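Local coordinates for Nitrate/nitrite binding protein NrtA (Synechocystis sp., PDB 2G29) that binds nitrate in the periplasm as the solute-binding component of the NrtABCD ABC transporter, which takes up nitrate and probably also nitrite, at residues N132-K135 against D136-V139; Y173-A177 against G178-P182; V197-K201 against V202-E206; L216-N220 against Q221-Y225; L228-G231 against Q232-K235. All coordinates share one frame; numbering follows the deposited sequence.

Interaction 1. Residues N132-K135 against D136-V139; sequences NNYK and DLKV
The carbonyl oxygen Y134 O is held by two donors, the amide of L137 one turn on and the hydroxyl of Y225, which arrives from the start of strand 225-229. The L137 N to Y134 O bond of 3.1 Å is one of the i to i+3 links that make residues 132-137 a run of 3-10 helix, in the loop between strand 126-130 and helix 146-151. It is bent, 139° at the hydrogen. The next link, K138 N to K135 O at 3.2 Å, closes the last turn, after which K138 takes a positive phi and the chain leaves the spiral. K135 O also accepts from the side chain of N308.

The side chains of Y134 and L137 run alongside each other in the same direction, both with CG anti to the carbonyl carbon (chi1 -62° in each). This brings L137 CD1 to the rim of the tyrosine ring, 4.1 Å from Y134 CD2, and both side chains reach A149 of helix 146-151. The Y134 side chain packs on L146 of that helix as well. The ring is buried, and its hydroxyl is bonded to the E206 carboxylate, so its polar end is satisfied. On the outside of the turn D136 and K138 are exposed, and K138 CG lies 3.6 Å from K135 O.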
loop_
_atom_site.group_PDB
_atom_site.type_symbol
_atom_site.label_atom_id
_atom_site.label_comp_id
_atom_site.label_asym_id
_atom_site.label_seq_id
_atom_site.Cartn_x
_atom_site.Cartn_y
_atom_site.Cartn_z
ATOM N N ASN A 132 -11.182 4.061 -21.303
ATOM C CA ASN A 132 -11.452 3.412 -22.577
ATOM C C ASN A 132 -10.955 4.169 -23.789
ATOM O O ASN A 132 -10.775 3.577 -24.874
ATOM C CB ASN A 132 -12.942 3.154 -22.742
ATOM C CG ASN A 132 -13.449 2.140 -21.781
ATOM O OD1 ASN A 132 -12.726 1.223 -21.414
ATOM N ND2 ASN A 132 -14.707 2.283 -21.367
ATOM N N ASN A 133 -10.721 5.468 -23.644
ATOM C CA ASN A 133 -10.215 6.234 -24.787
ATOM C C ASN A 133 -8.815 5.791 -25.202
ATOM O O ASN A 133 -8.317 6.207 -26.250
ATOM C CB ASN A 133 -10.198 7.731 -24.484
ATOM C CG ASN A 133 -11.580 8.314 -24.436
ATOM O OD1 ASN A 133 -12.512 7.756 -25.017
ATOM N ND2 ASN A 133 -11.733 9.439 -23.756
ATOM N N TYR A 134 -8.177 4.932 -24.401
ATOM C CA TYR A 134 -6.822 4.485 -24.714
ATOM C C TYR A 134 -6.780 3.040 -25.152
ATOM O O TYR A 134 -5.702 2.461 -25.316
ATOM C CB TYR A 134 -5.926 4.690 -23.483
ATOM C CG TYR A 134 -5.826 6.135 -23.104
ATOM C CD1 TYR A 134 -6.707 6.696 -22.189
ATOM C CD2 TYR A 134 -4.906 6.969 -23.730
ATOM C CE1 TYR A 134 -6.689 8.049 -21.903
ATOM C CE2 TYR A 134 -4.866 8.310 -23.472
ATOM C CZ TYR A 134 -5.750 8.857 -22.573
ATOM O OH TYR A 134 -5.740 10.199 -22.376
ATOM N N LYS A 135 -7.951 2.464 -25.364
ATOM C CA LYS A 135 -7.999 1.059 -25.746
ATOM C C LYS A 135 -7.215 0.697 -27.008
ATOM O O LYS A 135 -6.549 -0.326 -27.032
ATOM C CB LYS A 135 -9.452 0.573 -25.869
ATOM C CG LYS A 135 -10.064 0.192 -24.510
ATOM C CD LYS A 135 -11.387 -0.546 -24.688
ATOM C CE LYS A 135 -11.923 -1.109 -23.372
ATOM N NZ LYS A 135 -13.138 -1.950 -23.600
ATOM N N ASP A 136 -7.257 1.541 -28.037
ATOM C CA ASP A 136 -6.549 1.199 -29.266
ATOM C C ASP A 136 -5.035 1.089 -29.099
ATOM O O ASP A 136 -4.377 0.360 -29.855
ATOM C CB ASP A 136 -6.913 2.208 -30.366
ATOM C CG ASP A 136 -8.419 2.260 -30.622
ATOM O OD1 ASP A 136 -9.029 1.175 -30.761
ATOM O OD2 ASP A 136 -9.006 3.372 -30.687
ATOM N N LEU A 137 -4.485 1.795 -28.104
ATOM C CA LEU A 137 -3.044 1.804 -27.846
ATOM C C LEU A 137 -2.519 0.564 -27.129
ATOM O O LEU A 137 -1.294 0.326 -27.111
ATOM C CB LEU A 137 -2.654 3.056 -27.038
ATOM C CG LEU A 137 -2.922 4.400 -27.707
ATOM C CD1 LEU A 137 -2.558 5.558 -26.781
ATOM C CD2 LEU A 137 -2.084 4.490 -28.980
ATOM N N LYS A 138 -3.428 -0.206 -26.525
ATOM C CA LYS A 138 -3.049 -1.428 -25.830
ATOM C C LYS A 138 -1.806 -1.236 -24.949
ATOM O O LYS A 138 -0.824 -1.983 -25.041
ATOM C CB LYS A 138 -2.807 -2.534 -26.867
ATOM C CG LYS A 138 -4.075 -2.874 -27.656
ATOM C CD LYS A 138 -3.812 -3.909 -28.729
ATOM C CE LYS A 138 -5.104 -4.310 -29.422
ATOM N NZ LYS A 138 -4.870 -5.422 -30.383
ATOM N N VAL A 139 -1.870 -0.236 -24.074
ATOM C CA VAL A 139 -0.728 0.087 -23.244
ATOM C C VAL A 139 -0.476 -0.901 -22.116
ATOM O O VAL A 139 -1.414 -1.338 -21.453
ATOM C CB VAL A 139 -0.888 1.524 -22.651
ATOM C CG1 VAL A 139 0.317 1.885 -21.769
ATOM C CG2 VAL A 139 -1.067 2.550 -23.796
#

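Interaction 2. Residues Y173-A177 against G178-P182; sequences YWLAA and GGMEP
This is a local helix-end contact: the last turn of helix 166-177 is closed by the loop that leads to strand 187-190, and one pair of apolar side chains packs beneath the turn. Three backbone bonds make the closure. G178 N still reaches W174 O in the helical i to i+4 manner, at 3.2 Å. The pattern then changes: a short i to i+3 bond, G179 N to A176 O at 2.9 Å, lies inside a wider i to i+5 bond, in which M180 N returns to L175 O at 3.0 Å and fairly straight (161° at the hydrogen). G179 makes the reversal, with phi at 82°, a conformation in which a CB would press against the carbonyl oxygen of G178.

Bringing M180 back over the turn sets its side chain across that of L175. The methionine chain bends at chi3 (-84°), and this turns its methyl inward, CE lying 3.7 Å from L175 CD2 while SD is only slightly farther. Both residues also rest on L146, so the pair packs between the helix end and helix 146-151. On another side of the turn, A176 CA makes a CA-H...O contact of 3.4 Å with M180 O. G179 O accepts from the K147 side chain. The nested bonds, the glycine of positive phi and the apolar pair flanking it together form a Schellman motif.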
loop_
_atom_site.group_PDB
_atom_site.type_symbol
_atom_site.label_atom_id
_atom_site.label_comp_id
_atom_site.label_asym_id
_atom_site.label_seq_id
_atom_site.Cartn_x
_atom_site.Cartn_y
_atom_site.Cartn_z
ATOM N N TYR A 173 6.314 6.770 -11.480
ATOM C CA TYR A 173 7.473 6.003 -11.954
ATOM C C TYR A 173 7.222 5.455 -13.359
ATOM O O TYR A 173 8.086 5.521 -14.248
ATOM C CB TYR A 173 7.770 4.848 -10.961
ATOM C CG TYR A 173 9.078 4.154 -11.200
ATOM C CD1 TYR A 173 10.209 4.502 -10.461
ATOM C CD2 TYR A 173 9.227 3.232 -12.255
ATOM C CE1 TYR A 173 11.462 3.956 -10.758
ATOM C CE2 TYR A 173 10.489 2.715 -12.575
ATOM C CZ TYR A 173 11.592 3.073 -11.832
ATOM O OH TYR A 173 12.891 2.650 -12.133
ATOM N N TRP A 174 6.023 4.918 -13.555
ATOM C CA TRP A 174 5.633 4.330 -14.833
ATOM C C TRP A 174 5.593 5.397 -15.923
ATOM O O TRP A 174 6.133 5.192 -17.031
ATOM C CB TRP A 174 4.269 3.648 -14.638
ATOM C CG TRP A 174 3.516 3.174 -15.886
ATOM C CD1 TRP A 174 3.833 2.131 -16.711
ATOM C CD2 TRP A 174 2.269 3.674 -16.325
ATOM N NE1 TRP A 174 2.842 1.947 -17.635
ATOM C CE2 TRP A 174 1.868 2.888 -17.434
ATOM C CE3 TRP A 174 1.439 4.718 -15.909
ATOM C CZ2 TRP A 174 0.664 3.120 -18.117
ATOM C CZ3 TRP A 174 0.259 4.946 -16.575
ATOM C CH2 TRP A 174 -0.122 4.151 -17.680
ATOM N N LEU A 175 4.993 6.551 -15.623
ATOM C CA LEU A 175 4.877 7.610 -16.630
ATOM C C LEU A 175 6.238 8.202 -16.925
ATOM O O LEU A 175 6.559 8.466 -18.085
ATOM C CB LEU A 175 3.882 8.704 -16.198
ATOM C CG LEU A 175 2.419 8.226 -16.255
ATOM C CD1 LEU A 175 1.497 9.155 -15.470
ATOM C CD2 LEU A 175 1.956 8.151 -17.721
ATOM N N ALA A 176 7.065 8.362 -15.903
ATOM C CA ALA A 176 8.390 8.901 -16.116
ATOM C C ALA A 176 9.260 7.954 -16.929
ATOM O O ALA A 176 10.038 8.423 -17.760
ATOM C CB ALA A 176 9.062 9.225 -14.768
ATOM N N ALA A 177 9.164 6.645 -16.702
ATOM C CA ALA A 177 9.968 5.689 -17.486
ATOM C C ALA A 177 9.545 5.828 -18.946
ATOM O O ALA A 177 10.351 5.595 -19.861
ATOM C CB ALA A 177 9.715 4.254 -17.002
ATOM N N GLY A 178 8.280 6.202 -19.160
ATOM C CA GLY A 178 7.768 6.414 -20.512
ATOM C C GLY A 178 8.033 7.809 -21.093
ATOM O O GLY A 178 7.461 8.181 -22.134
ATOM N N GLY A 179 8.876 8.590 -20.419
ATOM C CA GLY A 179 9.202 9.932 -20.885
ATOM C C GLY A 179 8.248 11.060 -20.580
ATOM O O GLY A 179 8.353 12.124 -21.189
ATOM N N MET A 180 7.306 10.869 -19.653
ATOM C CA MET A 180 6.344 11.929 -19.335
ATOM C C MET A 180 6.628 12.522 -17.973
ATOM O O MET A 180 6.916 11.813 -17.012
ATOM C CB MET A 180 4.919 11.380 -19.418
ATOM C CG MET A 180 4.492 11.141 -20.862
ATOM S SD MET A 180 3.088 10.021 -20.945
ATOM C CE MET A 180 3.955 8.523 -20.868
ATOM N N GLU A 181 6.561 13.845 -17.904
ATOM C CA GLU A 181 6.887 14.541 -16.686
ATOM C C GLU A 181 5.737 15.204 -15.974
ATOM O O GLU A 181 4.959 15.925 -16.586
ATOM C CB GLU A 181 7.954 15.593 -16.987
ATOM C CG GLU A 181 8.246 16.530 -15.821
ATOM C CD GLU A 181 9.464 17.384 -16.071
ATOM O OE1 GLU A 181 10.035 17.302 -17.184
ATOM O OE2 GLU A 181 9.853 18.135 -15.154
ATOM N N PRO A 182 5.597 14.950 -14.657
ATOM C CA PRO A 182 4.503 15.584 -13.911
ATOM C C PRO A 182 4.677 17.092 -13.969
ATOM O O PRO A 182 5.794 17.592 -13.859
ATOM C CB PRO A 182 4.672 15.034 -12.496
ATOM C CG PRO A 182 6.120 14.678 -12.437
ATOM C CD PRO A 182 6.399 14.078 -13.778
#

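Interaction 3. Residues V197-K201 against V202-E206; sequences VANVK and VNAME
M205 and N199 meet where the chain doubles back under the end of helix 196-201, closed by a Schellman motif with N203 at its positive-phi position. The packed side belongs to the methionine. Its CG sits between the backbone N and the carbonyl carbon (chi1 64°), and a bend at chi2 turns the thioether back beneath the helix, with CE 3.8 Å from N199 CB and 3.9 Å from V200 CB. With only a methyl group at M205, as in alanine, N199 and V200 would probably lose this apolar cover and a gap would open under the last turn.

N199 O is gripped by V202 N at 3.0 Å and by A204 N at 3.1 Å, from opposite faces of its plane; the second bond is nearly straight (169°). N203 N adds an i to i+3 link to V200 O, 3.0 Å. The N199 side chain leans on A204 CB through OD1, while its ND2 bonds back to Q195 O.

The other side is looser. K201, V202 and N203 face solvent, and V202 lays its methyls over the backbone rather than against another side chain. A water lies 2.9 Å from V200 O and 3.4 Å from N203 OD1, bridging them at most weakly.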
loop_
_atom_site.group_PDB
_atom_site.type_symbol
_atom_site.label_atom_id
_atom_site.label_comp_id
_atom_site.label_asym_id
_atom_site.label_seq_id
_atom_site.Cartn_x
_atom_site.Cartn_y
_atom_site.Cartn_z
ATOM N N VAL A 197 -13.253 4.178 -9.310
ATOM C CA VAL A 197 -14.110 3.687 -10.381
ATOM C C VAL A 197 -15.184 4.731 -10.758
ATOM O O VAL A 197 -15.388 5.018 -11.952
ATOM C CB VAL A 197 -14.728 2.307 -9.965
ATOM C CG1 VAL A 197 -15.787 1.847 -10.998
ATOM C CG2 VAL A 197 -13.637 1.265 -9.914
ATOM N N ALA A 198 -15.827 5.354 -9.765
ATOM C CA ALA A 198 -16.863 6.355 -10.074
ATOM C C ALA A 198 -16.274 7.536 -10.830
ATOM O O ALA A 198 -16.922 8.119 -11.720
ATOM C CB ALA A 198 -17.515 6.846 -8.791
ATOM N N ASN A 199 -15.048 7.902 -10.484
ATOM C CA ASN A 199 -14.399 9.020 -11.152
ATOM C C ASN A 199 -14.006 8.716 -12.588
ATOM O O ASN A 199 -14.209 9.565 -13.466
ATOM C CB ASN A 199 -13.179 9.484 -10.351
ATOM C CG ASN A 199 -13.551 10.497 -9.299
ATOM O OD1 ASN A 199 -13.444 11.702 -9.531
ATOM N ND2 ASN A 199 -14.031 10.028 -8.156
ATOM N N VAL A 200 -13.483 7.519 -12.864
ATOM C CA VAL A 200 -13.097 7.247 -14.244
ATOM C C VAL A 200 -14.359 7.194 -15.116
ATOM O O VAL A 200 -14.340 7.565 -16.291
ATOM C CB VAL A 200 -12.187 5.963 -14.389
ATOM C CG1 VAL A 200 -12.988 4.692 -14.251
ATOM C CG2 VAL A 200 -11.424 6.029 -15.737
ATOM N N LYS A 201 -15.468 6.800 -14.511
ATOM C CA LYS A 201 -16.742 6.761 -15.228
ATOM C C LYS A 201 -17.159 8.135 -15.713
ATOM O O LYS A 201 -17.917 8.243 -16.686
ATOM C CB LYS A 201 -17.838 6.163 -14.344
ATOM C CG LYS A 201 -17.544 4.751 -13.861
ATOM C CD LYS A 201 -18.643 4.242 -12.942
ATOM C CE LYS A 201 -20.021 4.566 -13.498
ATOM N NZ LYS A 201 -20.480 5.921 -13.087
ATOM N N VAL A 202 -16.782 9.190 -14.996
ATOM C CA VAL A 202 -17.159 10.548 -15.426
ATOM C C VAL A 202 -15.971 11.297 -16.030
ATOM O O VAL A 202 -15.952 12.529 -16.073
ATOM C CB VAL A 202 -17.764 11.389 -14.263
ATOM C CG1 VAL A 202 -19.139 10.848 -13.921
ATOM C CG2 VAL A 202 -16.858 11.372 -13.042
ATOM N N ASN A 203 -14.978 10.535 -16.488
ATOM C CA ASN A 203 -13.788 11.089 -17.121
ATOM C C ASN A 203 -13.045 12.148 -16.302
ATOM O O ASN A 203 -12.580 13.165 -16.843
ATOM C CB ASN A 203 -14.149 11.678 -18.505
ATOM C CG ASN A 203 -12.955 11.722 -19.431
ATOM O OD1 ASN A 203 -12.143 10.790 -19.436
ATOM N ND2 ASN A 203 -12.838 12.785 -20.232
ATOM N N ALA A 204 -12.905 11.916 -15.002
ATOM C CA ALA A 204 -12.198 12.855 -14.159
ATOM C C ALA A 204 -10.681 12.744 -14.344
ATOM O O ALA A 204 -9.939 13.612 -13.894
ATOM C CB ALA A 204 -12.557 12.615 -12.683
ATOM N N MET A 205 -10.222 11.650 -14.956
ATOM C CA MET A 205 -8.797 11.449 -15.180
ATOM C C MET A 205 -8.597 10.458 -16.333
ATOM O O MET A 205 -9.485 9.685 -16.646
ATOM C CB MET A 205 -8.090 10.895 -13.925
ATOM C CG MET A 205 -8.535 9.497 -13.478
ATOM S SD MET A 205 -10.190 9.405 -12.741
ATOM C CE MET A 205 -10.007 7.867 -11.725
ATOM N N GLU A 206 -7.412 10.483 -16.934
ATOM C CA GLU A 206 -7.055 9.617 -18.063
ATOM C C GLU A 206 -6.552 8.264 -17.626
ATOM O O GLU A 206 -6.715 7.259 -18.329
ATOM C CB GLU A 206 -5.911 10.242 -18.893
ATOM C CG GLU A 206 -6.173 11.663 -19.366
ATOM C CD GLU A 206 -7.492 11.809 -20.095
ATOM O OE1 GLU A 206 -8.292 12.678 -19.677
ATOM O OE2 GLU A 206 -7.735 11.042 -21.043
HETATM O O HOH W 1 -13.020 7.559 -18.844
#

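Interaction 4. Residues L216-N220 against Q221-Y225; sequences LQTVN and QGVGY
Q217 and Q221, one turn apart on helix 214-221, run side by side with their amide planes only 19° from parallel. Q217 has CG anti to its own N (chi1 177°) and Q221 does not (chi1 -70°), yet both chains continue extended, and Q221 OE1 comes to lie against the flank of Q217, 3.4 Å from both CG and CD. The two amides pack without bonding; Q217 NE2 donates to D295. A leucine in place of Q217 would probably leave D295 without this amide donor, although N220 would still reach the same carboxylate.

T218 turns its two branches to different tasks. OG1 lies beside the backbone N and bonds to W214 O, while CG2 points at the returning chain, 3.7 Å from G224 CA, where even a CB on G224 would probably be too close. V223 drops its CG2 over T218 O.

Backbone bonds close the end as a Schellman motif, with G222 at positive phi: G222 N to V219 O at 3.0 Å and V223 N to T218 O at 3.1 Å. The T218 hydroxyl and the T218 and V219 carbonyls thus find partners within the chain end, the Q217 and N220 amides find theirs on D295, and the glutamine pair is held by packing alone.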
loop_
_atom_site.group_PDB
_atom_site.type_symbol
_atom_site.label_atom_id
_atom_site.label_comp_id
_atom_site.label_asym_id
_atom_site.label_seq_id
_atom_site.Cartn_x
_atom_site.Cartn_y
_atom_site.Cartn_z
ATOM N N LEU A 216 -9.715 -4.678 -10.799
ATOM C CA LEU A 216 -10.567 -5.694 -11.405
ATOM C C LEU A 216 -11.988 -5.173 -11.566
ATOM O O LEU A 216 -12.647 -5.485 -12.567
ATOM C CB LEU A 216 -10.555 -6.984 -10.576
ATOM C CG LEU A 216 -11.479 -8.120 -11.116
ATOM C CD1 LEU A 216 -11.219 -8.428 -12.587
ATOM C CD2 LEU A 216 -11.234 -9.382 -10.313
ATOM N N GLN A 217 -12.484 -4.368 -10.614
ATOM C CA GLN A 217 -13.829 -3.872 -10.758
ATOM C C GLN A 217 -13.902 -2.984 -11.999
ATOM O O GLN A 217 -14.897 -2.966 -12.707
ATOM C CB GLN A 217 -14.247 -3.087 -9.521
ATOM C CG GLN A 217 -15.648 -2.497 -9.716
ATOM C CD GLN A 217 -16.211 -1.876 -8.464
ATOM O OE1 GLN A 217 -16.166 -0.657 -8.287
ATOM N NE2 GLN A 217 -16.729 -2.719 -7.571
ATOM N N THR A 218 -12.833 -2.238 -12.260
ATOM C CA THR A 218 -12.797 -1.364 -13.439
ATOM C C THR A 218 -12.990 -2.196 -14.713
ATOM O O THR A 218 -13.772 -1.809 -15.612
ATOM C CB THR A 218 -11.435 -0.653 -13.519
ATOM O OG1 THR A 218 -11.278 0.233 -12.397
ATOM C CG2 THR A 218 -11.335 0.163 -14.783
ATOM N N VAL A 219 -12.257 -3.318 -14.775
ATOM C CA VAL A 219 -12.328 -4.229 -15.919
ATOM C C VAL A 219 -13.715 -4.865 -16.016
ATOM O O VAL A 219 -14.364 -4.851 -17.083
ATOM C CB VAL A 219 -11.249 -5.324 -15.784
ATOM C CG1 VAL A 219 -11.490 -6.454 -16.809
ATOM C CG2 VAL A 219 -9.853 -4.726 -16.011
ATOM N N ASN A 220 -14.206 -5.387 -14.902
ATOM C CA ASN A 220 -15.495 -6.044 -14.946
ATOM C C ASN A 220 -16.652 -5.121 -15.269
ATOM O O ASN A 220 -17.621 -5.567 -15.891
ATOM C CB ASN A 220 -15.767 -6.815 -13.633
ATOM C CG ASN A 220 -14.904 -8.072 -13.485
ATOM O OD1 ASN A 220 -14.371 -8.566 -14.449
ATOM N ND2 ASN A 220 -14.781 -8.587 -12.260
ATOM N N GLN A 221 -16.562 -3.859 -14.859
ATOM C CA GLN A 221 -17.622 -2.919 -15.189
ATOM C C GLN A 221 -17.457 -2.352 -16.599
ATOM O O GLN A 221 -18.348 -1.671 -17.104
ATOM C CB GLN A 221 -17.689 -1.790 -14.136
ATOM C CG GLN A 221 -18.205 -2.302 -12.804
ATOM C CD GLN A 221 -18.571 -1.228 -11.799
ATOM O OE1 GLN A 221 -18.789 -1.524 -10.620
ATOM N NE2 GLN A 221 -18.651 0.008 -12.244
ATOM N N GLY A 222 -16.310 -2.634 -17.223
ATOM C CA GLY A 222 -16.050 -2.155 -18.572
ATOM C C GLY A 222 -15.828 -0.669 -18.682
ATOM O O GLY A 222 -16.080 -0.087 -19.739
ATOM N N VAL A 223 -15.351 -0.045 -17.611
ATOM C CA VAL A 223 -15.164 1.403 -17.636
ATOM C C VAL A 223 -13.719 1.818 -17.791
ATOM O O VAL A 223 -13.386 3.000 -17.670
ATOM C CB VAL A 223 -15.773 2.086 -16.377
ATOM C CG1 VAL A 223 -17.282 1.812 -16.363
ATOM C CG2 VAL A 223 -15.127 1.551 -15.104
ATOM N N GLY A 224 -12.875 0.844 -18.101
ATOM C CA GLY A 224 -11.461 1.111 -18.325
ATOM C C GLY A 224 -10.754 -0.213 -18.499
ATOM O O GLY A 224 -11.397 -1.259 -18.451
ATOM N N TYR A 225 -9.454 -0.182 -18.778
ATOM C CA TYR A 225 -8.675 -1.420 -18.857
ATOM C C TYR A 225 -7.397 -1.258 -18.032
ATOM O O TYR A 225 -7.047 -0.159 -17.619
ATOM C CB TYR A 225 -8.357 -1.817 -20.309
ATOM C CG TYR A 225 -7.310 -0.995 -21.029
ATOM C CD1 TYR A 225 -5.998 -1.460 -21.139
ATOM C CD2 TYR A 225 -7.650 0.205 -21.668
ATOM C CE1 TYR A 225 -5.054 -0.762 -21.877
ATOM C CE2 TYR A 225 -6.718 0.912 -22.410
ATOM C CZ TYR A 225 -5.423 0.429 -22.520
ATOM O OH TYR A 225 -4.483 1.084 -23.282
#

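Interaction 5. Residues L228-G231 against Q232-K235; sequences LTTG and QLWK
L228 lays its two methyls over the isobutyl group of L233, the side chains crossing at about a right angle. The fit is tight: L228 CD1 lies 3.5 Å from L233 CG, and CD2 is 3.6 Å from L233 CD2. L228 has CG lodged between the backbone N and the carbonyl carbon (chi1 60°) and chi2 at 95°, away from the usual staggered values, a conformation probably accepted for the sake of this packing.

The turn that brings the leucines together is a short 3-10 spiral following strand 225-229. Q232 N bonds to T229 O at 2.9 Å. T230 O then accepts twice, from L233 N at 2.9 Å and from W234 N at 3.2 Å. Under this turn the T230 methyl, CG2, comes 4.1 Å from L233 CD1, and the aliphatic part of Q232 crosses the T229 methyl. G231 O is buried without a hydrogen-bond partner, though K235 CA makes a CA-H...O contact of 3.5 Å with it.

Both threonines bond through their hydroxyls to the backbone of Q126, a nitrate-binding residue, so the turn borders the binding site. The leucines rest on I128 of strand 126-130, next to strand 225-229 in the sheet, while W174 and W170 of helix 166-177 pack against L228 and L233 respectively.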
loop_
_atom_site.group_PDB
_atom_site.type_symbol
_atom_site.label_atom_id
_atom_site.label_comp_id
_atom_site.label_asym_id
_atom_site.label_seq_id
_atom_site.Cartn_x
_atom_site.Cartn_y
_atom_site.Cartn_z
ATOM N N LEU A 228 -1.138 -2.590 -16.163
ATOM C CA LEU A 228 -0.261 -3.501 -15.442
ATOM C C LEU A 228 -0.720 -3.615 -14.002
ATOM O O LEU A 228 -1.509 -2.780 -13.522
ATOM C CB LEU A 228 1.185 -2.956 -15.434
ATOM C CG LEU A 228 1.310 -1.574 -14.761
ATOM C CD1 LEU A 228 1.700 -1.732 -13.297
ATOM C CD2 LEU A 228 2.379 -0.749 -15.499
ATOM N N THR A 229 -0.247 -4.682 -13.352
ATOM C CA THR A 229 -0.428 -4.896 -11.922
ATOM C C THR A 229 0.972 -4.543 -11.388
ATOM O O THR A 229 2.003 -4.830 -12.011
ATOM C CB THR A 229 -0.920 -6.320 -11.607
ATOM O OG1 THR A 229 -1.165 -6.416 -10.200
ATOM C CG2 THR A 229 0.106 -7.379 -12.049
ATOM N N THR A 230 1.026 -3.921 -10.219
ATOM C CA THR A 230 2.284 -3.351 -9.779
ATOM C C THR A 230 3.459 -4.225 -9.478
ATOM O O THR A 230 4.575 -3.744 -9.476
ATOM C CB THR A 230 2.014 -2.278 -8.684
ATOM O OG1 THR A 230 1.261 -2.864 -7.621
ATOM C CG2 THR A 230 1.198 -1.132 -9.259
ATOM N N GLY A 231 3.224 -5.513 -9.256
ATOM C CA GLY A 231 4.332 -6.444 -9.086
ATOM C C GLY A 231 5.105 -6.572 -10.418
ATOM O O GLY A 231 6.167 -7.196 -10.450
ATOM N N GLN A 232 4.564 -6.001 -11.509
ATOM C CA GLN A 232 5.244 -5.977 -12.802
ATOM C C GLN A 232 6.171 -4.761 -12.862
ATOM O O GLN A 232 7.075 -4.713 -13.703
ATOM C CB GLN A 232 4.255 -5.862 -13.969
ATOM C CG GLN A 232 3.383 -7.059 -14.227
ATOM C CD GLN A 232 2.483 -6.764 -15.404
ATOM O OE1 GLN A 232 2.912 -6.822 -16.578
ATOM N NE2 GLN A 232 1.256 -6.414 -15.121
ATOM N N LEU A 233 5.945 -3.768 -11.990
ATOM C CA LEU A 233 6.784 -2.566 -11.965
ATOM C C LEU A 233 7.973 -2.783 -11.021
ATOM O O LEU A 233 9.092 -2.354 -11.312
ATOM C CB LEU A 233 5.963 -1.387 -11.456
ATOM C CG LEU A 233 4.879 -0.811 -12.322
ATOM C CD1 LEU A 233 4.242 0.347 -11.551
ATOM C CD2 LEU A 233 5.448 -0.320 -13.643
ATOM N N TRP A 234 7.716 -3.415 -9.879
ATOM C CA TRP A 234 8.724 -3.732 -8.872
ATOM C C TRP A 234 8.312 -5.052 -8.244
ATOM O O TRP A 234 7.321 -5.125 -7.536
ATOM C CB TRP A 234 8.813 -2.581 -7.835
ATOM C CG TRP A 234 9.788 -2.808 -6.728
ATOM C CD1 TRP A 234 10.716 -3.812 -6.618
ATOM C CD2 TRP A 234 9.966 -1.971 -5.581
ATOM N NE1 TRP A 234 11.458 -3.649 -5.469
ATOM C CE2 TRP A 234 11.020 -2.520 -4.818
ATOM C CE3 TRP A 234 9.338 -0.804 -5.130
ATOM C CZ2 TRP A 234 11.463 -1.935 -3.610
ATOM C CZ3 TRP A 234 9.771 -0.224 -3.944
ATOM C CH2 TRP A 234 10.822 -0.781 -3.197
ATOM N N LYS A 235 9.056 -6.122 -8.535
ATOM C CA LYS A 235 8.694 -7.427 -7.997
ATOM C C LYS A 235 8.650 -7.447 -6.476
ATOM O O LYS A 235 9.574 -6.971 -5.834
ATOM C CB LYS A 235 9.669 -8.502 -8.487
ATOM C CG LYS A 235 9.464 -8.926 -9.924
ATOM C CD LYS A 235 10.526 -9.948 -10.344
ATOM C CE LYS A 235 10.337 -10.333 -11.822
ATOM N NZ LYS A 235 11.248 -11.441 -12.262
#

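Overall arrangement
The five contacts follow one another along the chain without overlap and gather round one mixed five-stranded sheet, in which 126-130 lies between its neighbours 207-211 and 225-229. Interactions 2, 3 and 4 each end a helix with a Schellman motif; interactions 1 and 5 are 3-10 turns after strands. Interactions 3 and 4 are closest, centres about 11 Å apart, with V197 against Q217, T218 and Q221. Interaction 1 joins three others, through Y134 to E206, Y134 and V139 to the Y225 hydroxyl, and V139 to W174, which also touches L228 of interaction 5. Interaction 5 reaches the nitrate site; the others lie farther from it, in what is probably the same domain of the C-clamp.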